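Side-chain contact in phosphatidylinositol 4,5-bisphosphate-binding protein SLM1 (Saccharomyces cerevisiae, PDB 4A6H), which binds phosphatidylinositol 4,5-bisphosphate through its PH domain, the part present here, and acts with SLM2 as an effector of TORC2 and calcineurin signalling: residues Lys99-Ser102 with Tyr103-Met107. Numbering follows the deposited sequence.
Sequences KADS and YESMM
Ser-102 lays its hydroxyl over the first turn of the helix and receives the backbone N-H of Ser-105, with OG 3.1 Å from Ser-105 N and an angle of 162° at the hydrogen. This makes Ser-102 the N-cap: with OG set between its own backbone N and carbonyl carbon (chi1 65°), the oxygen points to the Ser-105 amide, one of the N-H groups of the helix's first turn that a capping side chain typically serves. One step on, the first regular helical bond runs from Met-106 N to Ser-102 O at 2.9 Å. The same serine is flanked by Glu-104, whose chain bends at chi2 and brings OE2 to 3.7 Å from Ser-102 CB, a van der Waals approach. The hydroxyl of Ser-105 projects back over the incoming loop, where Asp-101 OD1 makes a close polar approach, 3.3 Å from Ser-105 OG. Ala-100, which is buried, sets its CB against the start of the helix, 3.7 Å from Ser-105 OG and 4.1 Å from Met-106 CB. These contacts lie where the short loop after strand 95-99 enters helix 103-116, the C-terminal helix of the PH fold. Lys-99, at the end of strand 95-99, belongs to an inositol 4-phosphate pocket, while Met-106 reaches inward to Phe-80 of strand 79-84 and His-62 of strand 57-62, joining the start of the helix to the sheet.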
loop_
_atom_site.group_PDB
_atom_site.type_symbol
_atom_site.label_atom_id
_atom_site.label_comp_id
_atom_site.label_asym_id
_atom_site.label_seq_id
_atom_site.Cartn_x
_atom_site.Cartn_y
_atom_site.Cartn_z
ATOM N N LYS A 99 -17.215 1.071 16.069
ATOM C CA LYS A 99 -18.372 0.223 15.875
ATOM C C LYS A 99 -18.784 0.229 14.406
ATOM O O LYS A 99 -19.017 1.286 13.822
ATOM C CB LYS A 99 -19.528 0.683 16.769
ATOM C CG LYS A 99 -20.802 -0.143 16.611
ATOM C CD LYS A 99 -21.848 0.194 17.673
ATOM C CE LYS A 99 -22.417 1.580 17.491
ATOM N NZ LYS A 99 -23.589 1.782 18.395
ATOM N N ALA A 100 -18.890 -0.960 13.816
ATOM C CA ALA A 100 -19.308 -1.083 12.428
ATOM C C ALA A 100 -20.771 -1.498 12.386
ATOM O O ALA A 100 -21.431 -1.617 13.426
ATOM C CB ALA A 100 -18.440 -2.092 11.684
ATOM N N ASP A 101 -21.267 -1.748 11.180
ATOM C CA ASP A 101 -22.675 -2.087 10.982
ATOM C C ASP A 101 -23.039 -3.511 11.412
ATOM O O ASP A 101 -24.180 -3.783 11.781
ATOM C CB ASP A 101 -23.036 -1.899 9.508
ATOM C CG ASP A 101 -22.086 -0.949 8.790
ATOM O OD1 ASP A 101 -20.893 -1.296 8.621
ATOM O OD2 ASP A 101 -22.532 0.149 8.397
ATOM N N SER A 102 -22.067 -4.412 11.358
ATOM C CA SER A 102 -22.302 -5.824 11.638
ATOM C C SER A 102 -21.015 -6.487 12.092
ATOM O O SER A 102 -19.929 -5.937 11.916
ATOM C CB SER A 102 -22.793 -6.533 10.377
ATOM O OG SER A 102 -21.781 -6.533 9.379
ATOM N N TYR A 103 -21.137 -7.684 12.656
ATOM C CA TYR A 103 -19.968 -8.466 13.037
ATOM C C TYR A 103 -19.060 -8.671 11.834
ATOM O O TYR A 103 -17.851 -8.499 11.926
ATOM C CB TYR A 103 -20.386 -9.827 13.620
ATOM C CG TYR A 103 -19.225 -10.738 13.930
ATOM C CD1 TYR A 103 -18.519 -10.616 15.120
ATOM C CD2 TYR A 103 -18.824 -11.723 13.030
ATOM C CE1 TYR A 103 -17.444 -11.448 15.404
ATOM C CE2 TYR A 103 -17.752 -12.549 13.304
ATOM C CZ TYR A 103 -17.067 -12.411 14.489
ATOM O OH TYR A 103 -16.005 -13.244 14.762
ATOM N N GLU A 104 -19.652 -9.039 10.700
ATOM C CA GLU A 104 -18.870 -9.350 9.504
ATOM C C GLU A 104 -18.099 -8.126 9.000
ATOM O O GLU A 104 -16.935 -8.237 8.615
ATOM C CB GLU A 104 -19.781 -9.899 8.399
ATOM C CG GLU A 104 -20.794 -10.940 8.883
ATOM C CD GLU A 104 -22.125 -10.324 9.297
ATOM O OE1 GLU A 104 -22.922 -9.969 8.399
ATOM O OE2 GLU A 104 -22.381 -10.198 10.515
ATOM N N SER A 105 -18.748 -6.964 9.005
ATOM C CA SER A 105 -18.087 -5.742 8.573
ATOM C C SER A 105 -16.970 -5.402 9.545
ATOM O O SER A 105 -15.872 -5.011 9.139
ATOM C CB SER A 105 -19.078 -4.585 8.498
ATOM O OG SER A 105 -18.412 -3.380 8.169
ATOM N N MET A 106 -17.267 -5.534 10.835
ATOM C CA MET A 106 -16.263 -5.265 11.849
ATOM C C MET A 106 -15.040 -6.146 11.624
ATOM O O MET A 106 -13.900 -5.680 11.717
ATOM C CB MET A 106 -16.842 -5.468 13.252
ATOM C CG MET A 106 -15.828 -5.367 14.392
ATOM S SD MET A 106 -14.839 -6.855 14.633
ATOM C CE MET A 106 -16.055 -7.883 15.446
ATOM N N MET A 107 -15.261 -7.421 11.312
ATOM C CA MET A 107 -14.133 -8.322 11.148
ATOM C C MET A 107 -13.328 -7.995 9.892
ATOM O O MET A 107 -12.113 -8.169 9.872
ATOM C CB MET A 107 -14.578 -9.781 11.152
ATOM C CG MET A 107 -14.952 -10.307 12.544
ATOM S SD MET A 107 -13.626 -10.168 13.766
ATOM C CE MET A 107 -12.406 -11.310 13.116
#